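Local coordinates for protein L-tyrosine isonitrile synthase (Pseudomonas aeruginosa, PDB 3E59) that catalyses formation of the isonitrile group on L-tyrosine, taking its carbon from C2 of ribulose 5-phosphate, in the biosynthesis of paerucumarin, at residues P65-K70 with M84-S89; A132-L137 with V151-D156; L254-Q259 with T279-V284. All coordinates share one frame; numbering follows the deposited sequence.

Interaction 1 (P65-K70 with M84-S89)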
loop_
_atom_site.group_PDB
_atom_site.type_symbol
_atom_site.label_atom_id
_atom_site.label_comp_id
_atom_site.label_asym_id
_atom_site.label_seq_id
_atom_site.Cartn_x
_atom_site.Cartn_y
_atom_site.Cartn_z
ATOM N N PRO A 65 4.381 0.180 3.865
ATOM C CA PRO A 65 3.313 -0.696 4.334
ATOM C C PRO A 65 2.321 -0.947 3.198
ATOM O O PRO A 65 1.658 -0.002 2.720
ATOM C CB PRO A 65 2.655 0.124 5.464
ATOM C CG PRO A 65 3.591 1.252 5.737
ATOM C CD PRO A 65 4.232 1.534 4.426
ATOM N N ALA A 66 2.236 -2.203 2.757
ATOM C CA ALA A 66 1.479 -2.557 1.550
ATOM C C ALA A 66 1.452 -4.073 1.331
ATOM O O ALA A 66 2.092 -4.825 2.064
ATOM C CB ALA A 66 2.088 -1.876 0.323
ATOM N N PHE A 67 0.715 -4.501 0.306
ATOM C CA PHE A 67 0.622 -5.908 -0.096
ATOM C C PHE A 67 0.179 -6.836 1.048
ATOM O O PHE A 67 0.902 -7.783 1.405
ATOM C CB PHE A 67 1.943 -6.396 -0.708
ATOM C CG PHE A 67 2.355 -5.678 -1.970
ATOM C CD1 PHE A 67 3.243 -4.580 -1.916
ATOM C CD2 PHE A 67 1.913 -6.125 -3.215
ATOM C CE1 PHE A 67 3.653 -3.932 -3.090
ATOM C CE2 PHE A 67 2.303 -5.481 -4.387
ATOM C CZ PHE A 67 3.181 -4.387 -4.328
ATOM N N PRO A 68 -1.001 -6.565 1.638
ATOM C CA PRO A 68 -1.474 -7.392 2.758
ATOM C C PRO A 68 -2.023 -8.755 2.332
ATOM O O PRO A 68 -1.671 -9.780 2.912
ATOM C CB PRO A 68 -2.597 -6.538 3.375
ATOM C CG PRO A 68 -3.134 -5.745 2.249
ATOM C CD PRO A 68 -1.932 -5.459 1.342
ATOM N N ALA A 69 -2.917 -8.739 1.348
ATOM C CA ALA A 69 -3.611 -9.918 0.853
ATOM C C ALA A 69 -4.580 -9.369 -0.146
ATOM O O ALA A 69 -4.893 -8.179 -0.114
ATOM C CB ALA A 69 -4.379 -10.635 1.969
ATOM N N LYS A 70 -5.052 -10.229 -1.041
ATOM C CA LYS A 70 -6.084 -9.839 -1.989
ATOM C C LYS A 70 -7.395 -9.521 -1.246
ATOM O O LYS A 70 -7.677 -10.098 -0.186
ATOM C CB LYS A 70 -6.287 -10.963 -3.008
ATOM C CG LYS A 70 -6.186 -10.538 -4.478
ATOM C CD LYS A 70 -4.779 -10.237 -4.918
ATOM C CE LYS A 70 -4.653 -10.285 -6.436
ATOM N NZ LYS A 70 -4.284 -8.994 -7.077
ATOM N N MET A 84 -0.672 -10.557 -12.071
ATOM C CA MET A 84 0.017 -9.550 -12.903
ATOM C C MET A 84 -0.001 -8.124 -12.297
ATOM O O MET A 84 0.951 -7.358 -12.441
ATOM C CB MET A 84 -0.542 -9.571 -14.334
ATOM C CG MET A 84 0.233 -8.714 -15.330
ATOM S SD MET A 84 1.899 -9.301 -15.687
ATOM C CE MET A 84 1.538 -10.568 -16.888
ATOM N N ALA A 85 -1.060 -7.785 -11.576
ATOM C CA ALA A 85 -1.102 -6.496 -10.882
ATOM C C ALA A 85 0.003 -6.369 -9.811
ATOM O O ALA A 85 0.735 -5.377 -9.794
ATOM C CB ALA A 85 -2.483 -6.249 -10.290
ATOM N N GLU A 86 0.135 -7.364 -8.929
ATOM C CA GLU A 86 1.262 -7.384 -7.978
ATOM C C GLU A 86 2.604 -7.423 -8.694
ATOM O O GLU A 86 3.542 -6.710 -8.303
ATOM C CB GLU A 86 1.197 -8.580 -7.032
ATOM C CG GLU A 86 0.306 -8.402 -5.825
ATOM C CD GLU A 86 -1.146 -8.681 -6.131
ATOM O OE1 GLU A 86 -1.487 -8.942 -7.304
ATOM O OE2 GLU A 86 -1.946 -8.658 -5.191
ATOM N N ARG A 87 2.690 -8.252 -9.741
ATOM C CA ARG A 87 3.954 -8.514 -10.431
ATOM C C ARG A 87 4.542 -7.253 -11.031
ATOM O O ARG A 87 5.718 -6.944 -10.818
ATOM C CB ARG A 87 3.800 -9.588 -11.509
ATOM C CG ARG A 87 5.099 -9.834 -12.306
ATOM C CD ARG A 87 4.949 -10.981 -13.289
ATOM N NE ARG A 87 4.258 -12.136 -12.709
ATOM C CZ ARG A 87 4.865 -13.160 -12.107
ATOM N NH1 ARG A 87 6.191 -13.186 -11.988
ATOM N NH2 ARG A 87 4.145 -14.165 -11.626
ATOM N N LEU A 88 3.719 -6.513 -11.763
ATOM C CA LEU A 88 4.176 -5.267 -12.381
ATOM C C LEU A 88 4.439 -4.171 -11.354
ATOM O O LEU A 88 5.312 -3.334 -11.557
ATOM C CB LEU A 88 3.173 -4.800 -13.427
ATOM C CG LEU A 88 3.092 -5.673 -14.682
ATOM C CD1 LEU A 88 1.874 -5.293 -15.460
ATOM C CD2 LEU A 88 4.358 -5.511 -15.537
ATOM N N SER A 89 3.679 -4.170 -10.260
ATOM C CA SER A 89 3.918 -3.208 -9.185
ATOM C C SER A 89 5.265 -3.451 -8.500
ATOM O O SER A 89 6.030 -2.501 -8.250
ATOM C CB SER A 89 2.787 -3.231 -8.157
ATOM O OG SER A 89 1.562 -2.880 -8.763
#
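Glu86, in the first turn of helix 84-103, is met by both Lys70 and Phe67. Its carboxylate forms a buried salt bridge with Lys70. Lys70 NZ lies 2.8 Å from Glu86 OE1, on the syn lone pair of that oxygen. A second bond, weak, runs from Lys70 NZ to Glu86 OE2 at 3.0 Å, so the ammonium group straddles the carboxylate. The lysine chain is bent at chi2 and chi4, which turns NZ back toward the helix. Each oxygen has a further partner: Glu86 OE2 is hydrogen-bonded to Tyr133 OH, and OE1 accepts from the backbone N of Asp83. Together these bonds fix the rotation of the carboxylate. Nearer the backbone, the same side chain is apolar. Glu86 CG sits at the edge of the Phe67 ring, in its plane, 3.8 Å from Phe67 CD2.

The two segments belong to a beta-alpha-beta crossover of the parallel sheet. Residues 65-70 leave strand 60-64, and helix 84-103 leads on to the neighbouring parallel strand 108-112. Phe67 reaches across this connection with CG anti to its carbonyl carbon (chi1 -62°), its ring directed at the helix.

One turn on, Ser89 offers its CB to the outer end of the ring, 4.0 Å from Phe67 CZ. Its hydroxyl turns back along the helix and donates to Ala85 O at 2.8 Å, while Ser89 N reaches that carbonyl from the opposite face.

Interaction 2 (A132-L137 with V151-D156)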
loop_
_atom_site.group_PDB
_atom_site.type_symbol
_atom_site.label_atom_id
_atom_site.label_comp_id
_atom_site.label_asym_id
_atom_site.label_seq_id
_atom_site.Cartn_x
_atom_site.Cartn_y
_atom_site.Cartn_z
ATOM N N ALA A 132 -0.332 -17.618 2.851
ATOM C CA ALA A 132 -0.201 -18.047 1.453
ATOM C C ALA A 132 0.155 -16.872 0.522
ATOM O O ALA A 132 0.991 -17.009 -0.384
ATOM C CB ALA A 132 -1.470 -18.733 0.991
ATOM N N TYR A 133 -0.480 -15.724 0.755
ATOM C CA TYR A 133 -0.186 -14.512 -0.007
ATOM C C TYR A 133 1.243 -14.019 0.233
ATOM O O TYR A 133 1.931 -13.625 -0.721
ATOM C CB TYR A 133 -1.199 -13.411 0.314
ATOM C CG TYR A 133 -1.082 -12.168 -0.547
ATOM C CD1 TYR A 133 -0.282 -11.091 -0.149
ATOM C CD2 TYR A 133 -1.784 -12.063 -1.756
ATOM C CE1 TYR A 133 -0.178 -9.940 -0.929
ATOM C CE2 TYR A 133 -1.684 -10.916 -2.550
ATOM C CZ TYR A 133 -0.875 -9.864 -2.129
ATOM O OH TYR A 133 -0.783 -8.729 -2.895
ATOM N N GLN A 134 1.655 -14.035 1.505
ATOM C CA GLN A 134 3.016 -13.682 1.919
ATOM C C GLN A 134 4.057 -14.515 1.172
ATOM O O GLN A 134 4.998 -13.974 0.588
ATOM C CB GLN A 134 3.186 -13.867 3.435
ATOM C CG GLN A 134 2.713 -12.681 4.291
ATOM C CD GLN A 134 2.902 -12.888 5.796
ATOM O OE1 GLN A 134 2.245 -12.234 6.606
ATOM N NE2 GLN A 134 3.794 -13.798 6.172
ATOM N N ASP A 135 3.858 -15.832 1.191
ATOM C CA ASP A 135 4.781 -16.804 0.594
ATOM C C ASP A 135 4.838 -16.637 -0.917
ATOM O O ASP A 135 5.912 -16.711 -1.515
ATOM C CB ASP A 135 4.366 -18.251 0.945
ATOM C CG ASP A 135 4.485 -18.567 2.435
ATOM O OD1 ASP A 135 5.194 -17.839 3.162
ATOM O OD2 ASP A 135 3.859 -19.557 2.883
ATOM N N ALA A 136 3.675 -16.415 -1.520
ATOM C CA ALA A 136 3.562 -16.242 -2.965
ATOM C C ALA A 136 4.154 -14.907 -3.439
ATOM O O ALA A 136 4.731 -14.835 -4.528
ATOM C CB ALA A 136 2.108 -16.377 -3.400
ATOM N N LEU A 137 4.024 -13.863 -2.619
ATOM C CA LEU A 137 4.615 -12.555 -2.931
ATOM C C LEU A 137 6.145 -12.602 -2.965
ATOM O O LEU A 137 6.758 -12.082 -3.907
ATOM C CB LEU A 137 4.156 -11.482 -1.941
ATOM C CG LEU A 137 4.271 -10.041 -2.445
ATOM C CD1 LEU A 137 3.055 -9.685 -3.300
ATOM C CD2 LEU A 137 4.419 -9.058 -1.295
ATOM N N VAL A 151 11.073 -7.897 2.289
ATOM C CA VAL A 151 9.782 -8.047 2.945
ATOM C C VAL A 151 9.993 -8.104 4.455
ATOM O O VAL A 151 10.916 -8.759 4.935
ATOM C CB VAL A 151 8.988 -9.306 2.453
ATOM C CG1 VAL A 151 7.619 -9.357 3.091
ATOM C CG2 VAL A 151 8.819 -9.291 0.935
ATOM N N PHE A 152 9.143 -7.392 5.183
ATOM C CA PHE A 152 9.123 -7.419 6.634
ATOM C C PHE A 152 7.673 -7.604 7.066
ATOM O O PHE A 152 6.837 -6.739 6.818
ATOM C CB PHE A 152 9.701 -6.105 7.172
ATOM C CG PHE A 152 9.859 -6.062 8.666
ATOM C CD1 PHE A 152 10.980 -6.640 9.281
ATOM C CD2 PHE A 152 8.909 -5.419 9.458
ATOM C CE1 PHE A 152 11.133 -6.596 10.661
ATOM C CE2 PHE A 152 9.056 -5.373 10.855
ATOM C CZ PHE A 152 10.163 -5.958 11.455
ATOM N N ASN A 153 7.375 -8.747 7.690
ATOM C CA ASN A 153 6.030 -9.038 8.193
ATOM C C ASN A 153 5.969 -8.803 9.699
ATOM O O ASN A 153 7.008 -8.632 10.344
ATOM C CB ASN A 153 5.636 -10.485 7.866
ATOM C CG ASN A 153 5.872 -10.846 6.404
ATOM O OD1 ASN A 153 6.740 -11.669 6.074
ATOM N ND2 ASN A 153 5.116 -10.226 5.524
ATOM N N LEU A 154 4.764 -8.800 10.262
ATOM C CA LEU A 154 4.605 -8.640 11.714
ATOM C C LEU A 154 5.398 -9.674 12.531
ATOM O O LEU A 154 5.898 -9.363 13.618
ATOM C CB LEU A 154 3.124 -8.665 12.109
ATOM C CG LEU A 154 2.705 -8.365 13.562
ATOM C CD1 LEU A 154 3.318 -7.079 14.114
ATOM C CD2 LEU A 154 1.178 -8.348 13.693
ATOM N N GLU A 155 5.515 -10.891 11.995
ATOM C CA GLU A 155 6.182 -11.996 12.694
ATOM C C GLU A 155 7.703 -11.898 12.672
ATOM O O GLU A 155 8.385 -12.646 13.374
ATOM C CB GLU A 155 5.726 -13.360 12.162
ATOM C CG GLU A 155 5.766 -13.518 10.658
ATOM C CD GLU A 155 4.429 -13.224 9.999
ATOM O OE1 GLU A 155 3.736 -12.255 10.397
ATOM O OE2 GLU A 155 4.075 -13.971 9.064
ATOM N N ASP A 156 8.226 -10.974 11.872
ATOM C CA ASP A 156 9.662 -10.729 11.814
ATOM C C ASP A 156 10.141 -9.764 12.893
ATOM O O ASP A 156 11.346 -9.558 13.046
ATOM C CB ASP A 156 10.062 -10.218 10.426
ATOM C CG ASP A 156 9.705 -11.201 9.321
ATOM O OD1 ASP A 156 9.817 -12.425 9.548
ATOM O OD2 ASP A 156 9.312 -10.749 8.222
#
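Gln134 leaves its helix with CG anti to the carbonyl carbon and then runs straight (chi2 180°), which carries its amide out to Asn153 and Glu155. Glu155 answers from the other direction. Its CG lies between the backbone N and the carbonyl carbon, and a bend at chi2 brings the carboxylate back toward the glutamine. Gln134 NE2 then donates to Glu155 OE2 at 2.9 Å, with an N-H...O angle of 168°. The oxygen lies in the amide plane of Gln134, but the donor comes in from above the carboxylate plane. Gln134 was modelled in two conformers, so its bond and its stacking describe one of two states.

Beside this bond the amides of Gln134 and Asn153 lie stacked, their planes 5° apart and their chains passing in opposite directions. Gln134 CD is 3.5 Å from Asn153 ND2. The two amides touch face to face and form no hydrogen bond with each other. Asn153 ND2 is buried here with no polar partner in the model.

In the fold, helix 127-144 leads into strand 149-151, an outermost strand of the parallel sheet. Residues 152-156 follow that strand, so the contact joins the helix to the loop beyond its own strand. One helical turn on, Leu137 CD2 approaches Val151 CG2 at 4.9 Å, a loose apolar approach.

Two bonds close the turn: Asn153 N donates to the side-chain OD2 of Asp156 at 2.8 Å, and Asp156 N donates to the backbone O of Asn153 at 3.1 Å, at the start of the 3-10 segment 154-156. Glu155 OE2 also forms a salt bridge with Arg117, and Asp156 OD1 one with Arg164.

Interaction 3 (L254-Q259 with T279-V284). With PO4 (phosphate ion), chain E.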
loop_
_atom_site.group_PDB
_atom_site.type_symbol
_atom_site.label_atom_id
_atom_site.label_comp_id
_atom_site.label_asym_id
_atom_site.label_seq_id
_atom_site.Cartn_x
_atom_site.Cartn_y
_atom_site.Cartn_z
ATOM N N LEU A 254 7.243 5.491 2.548
ATOM C CA LEU A 254 6.302 5.443 1.432
ATOM C C LEU A 254 4.948 4.948 1.908
ATOM O O LEU A 254 4.823 4.418 3.011
ATOM C CB LEU A 254 6.813 4.570 0.291
ATOM C CG LEU A 254 8.188 4.855 -0.326
ATOM C CD1 LEU A 254 8.527 3.727 -1.271
ATOM C CD2 LEU A 254 8.252 6.215 -1.047
ATOM N N SER A 255 3.934 5.132 1.062
ATOM C CA SER A 255 2.552 4.770 1.390
ATOM C C SER A 255 1.835 4.436 0.096
ATOM O O SER A 255 2.279 4.834 -0.979
ATOM C CB SER A 255 1.858 5.938 2.096
ATOM O OG SER A 255 0.577 5.577 2.581
ATOM N N ILE A 256 0.745 3.680 0.199
ATOM C CA ILE A 256 -0.134 3.445 -0.945
ATOM C C ILE A 256 -1.441 4.219 -0.831
ATOM O O ILE A 256 -2.390 3.976 -1.601
ATOM C CB ILE A 256 -0.368 1.908 -1.253
ATOM C CG1 ILE A 256 -0.645 1.088 0.012
ATOM C CG2 ILE A 256 0.835 1.349 -1.957
ATOM C CD1 ILE A 256 -2.030 1.262 0.571
ATOM N N HIS A 257 -1.477 5.139 0.144
ATOM C CA HIS A 257 -2.509 6.169 0.239
ATOM C C HIS A 257 -1.946 7.533 -0.126
ATOM O O HIS A 257 -0.782 7.803 0.143
ATOM C CB HIS A 257 -3.062 6.291 1.656
ATOM C CG HIS A 257 -3.523 5.007 2.237
ATOM N ND1 HIS A 257 -3.169 4.606 3.506
ATOM C CD2 HIS A 257 -4.311 4.027 1.730
ATOM C CE1 HIS A 257 -3.725 3.434 3.759
ATOM N NE2 HIS A 257 -4.427 3.064 2.700
ATOM N N PRO A 258 -2.780 8.400 -0.734
ATOM C CA PRO A 258 -2.423 9.826 -0.870
ATOM C C PRO A 258 -2.136 10.377 0.524
ATOM O O PRO A 258 -2.793 9.967 1.482
ATOM C CB PRO A 258 -3.704 10.473 -1.408
ATOM C CG PRO A 258 -4.482 9.370 -2.001
ATOM C CD PRO A 258 -4.095 8.089 -1.326
ATOM N N GLN A 259 -1.168 11.285 0.632
ATOM C CA GLN A 259 -0.742 11.802 1.921
ATOM C C GLN A 259 -0.674 13.327 1.917
ATOM O O GLN A 259 -0.360 13.930 0.872
ATOM C CB GLN A 259 0.621 11.201 2.327
ATOM C CG GLN A 259 0.620 9.671 2.588
ATOM C CD GLN A 259 -0.176 9.238 3.823
ATOM O OE1 GLN A 259 -0.491 10.053 4.699
ATOM N NE2 GLN A 259 -0.496 7.933 3.901
ATOM N N THR A 279 -5.172 0.019 -5.385
ATOM C CA THR A 279 -3.971 -0.780 -5.236
ATOM C C THR A 279 -4.173 -2.167 -5.896
ATOM O O THR A 279 -5.313 -2.607 -6.062
ATOM C CB THR A 279 -3.596 -0.933 -3.764
ATOM O OG1 THR A 279 -4.656 -1.601 -3.083
ATOM C CG2 THR A 279 -3.338 0.451 -3.105
ATOM N N PRO A 280 -3.069 -2.830 -6.308
ATOM C CA PRO A 280 -3.148 -4.114 -7.035
ATOM C C PRO A 280 -3.871 -5.266 -6.323
ATOM O O PRO A 280 -4.397 -6.149 -6.994
ATOM C CB PRO A 280 -1.685 -4.465 -7.308
ATOM C CG PRO A 280 -0.866 -3.600 -6.412
ATOM C CD PRO A 280 -1.672 -2.363 -6.170
ATOM N N TRP A 281 -3.930 -5.247 -4.993
ATOM C CA TRP A 281 -4.651 -6.290 -4.255
ATOM C C TRP A 281 -6.161 -6.028 -4.152
ATOM O O TRP A 281 -6.879 -6.818 -3.556
ATOM C CB TRP A 281 -4.031 -6.550 -2.880
ATOM C CG TRP A 281 -3.767 -5.306 -2.053
ATOM C CD1 TRP A 281 -4.555 -4.801 -1.048
ATOM C CD2 TRP A 281 -2.635 -4.431 -2.153
ATOM N NE1 TRP A 281 -3.989 -3.655 -0.528
ATOM C CE2 TRP A 281 -2.812 -3.402 -1.185
ATOM C CE3 TRP A 281 -1.486 -4.413 -2.961
ATOM C CZ2 TRP A 281 -1.882 -2.362 -1.008
ATOM C CZ3 TRP A 281 -0.555 -3.370 -2.787
ATOM C CH2 TRP A 281 -0.766 -2.362 -1.820
ATOM N N HIS A 282 -6.616 -4.919 -4.741
ATOM C CA HIS A 282 -8.038 -4.546 -4.802
ATOM C C HIS A 282 -8.516 -4.394 -6.246
ATOM O O HIS A 282 -9.646 -3.998 -6.481
ATOM C CB HIS A 282 -8.291 -3.235 -4.043
ATOM C CG HIS A 282 -8.277 -3.387 -2.558
ATOM N ND1 HIS A 282 -9.394 -3.750 -1.840
ATOM C CD2 HIS A 282 -7.281 -3.241 -1.655
ATOM C CE1 HIS A 282 -9.092 -3.807 -0.553
ATOM N NE2 HIS A 282 -7.813 -3.506 -0.416
ATOM N N GLY A 283 -7.661 -4.725 -7.210
ATOM C CA GLY A 283 -8.003 -4.583 -8.621
ATOM C C GLY A 283 -7.303 -5.568 -9.535
ATOM O O GLY A 283 -6.778 -6.593 -9.083
ATOM N N VAL A 284 -7.314 -5.262 -10.831
ATOM C CA VAL A 284 -6.747 -6.148 -11.861
ATOM C C VAL A 284 -5.896 -5.364 -12.838
ATOM O O VAL A 284 -6.203 -4.208 -13.149
ATOM C CB VAL A 284 -7.830 -6.932 -12.676
ATOM C CG1 VAL A 284 -8.553 -7.947 -11.810
ATOM C CG2 VAL A 284 -8.821 -5.985 -13.356
HETATM P P PO4 E . -0.414 4.535 6.019
HETATM O O1 PO4 E . -1.420 5.587 5.623
HETATM O O2 PO4 E . -1.151 3.217 6.179
HETATM O O3 PO4 E . 0.676 4.442 4.929
HETATM O O4 PO4 E . 0.194 4.874 7.354
#
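Ile256 packs against Thr279 and Trp281 in a small, buried, apolar contact near the centre of the chain. Residue 256 directly follows strand 252-255 of the parallel sheet. Residues 279-283 lie in the loop that leads to strand 284-287 of the mixed sheet, so the contact joins the two sheet regions. No hydrogen bond crosses it.

Ile256 CG1 stands between the backbone N and the carbonyl carbon (chi1 44°), and this points it at the indole. Ile256 CG1 meets the Trp281 ring at its edge, in plane, 3.8 Å from Trp281 CZ2. The methyl CG2 of Thr279 comes across at about a right angle, 3.8 Å from Ile256 CB. Thr279 OG1 faces the other way and lies 3.2 Å above the Trp281 ring plane, toward its rim. Ile256 CD1 lies over one face of the His257 ring, toward its rim.

The residues flanking Ile256 hold a phosphate ion, probably taken from the crystallisation liquor. Ser255 OG donates to phosphate O3 at 2.6 Å. His257 ND1 donates to O1 at 2.9 Å in the plane of its ring, and Gln259 NE2 reaches the same O1 at 3.1 Å. Ser255 OG also accepts from Gln259 NE2 at 2.9 Å and from His257 N, the latter making an ST turn. Arg253 and Lys265 complete the anion site. The apolar grip on Ile256 thus lies directly beside a polar, anion-binding turn. With no polar bond between the segments, Ile256 meets Thr279 and Trp281 by apolar packing, while its neighbours in sequence provide donors for an anion.

In the fold
Interactions 1 and 3 are buried near the centre of the chain, with centres about 8 Å apart, while interaction 2 is only partly buried and lies farther out. Loop 65-70 connects interactions 1 and 3: Pro68 CD packs 3.3 Å from Trp281 NE1, and Lys70 also reaches Pro280 O weakly. Interaction 2 joins the group through Tyr133 of helix 127-144, which packs on Ala69. The chemistry follows the place. Interaction 1 sets a buried ion pair beside an aromatic ring, interaction 3 is apolar between its segments, and interaction 2 relies on polar side chains. In each, one segment lies at or just past the C-terminal end of a strand of the parallel sheet.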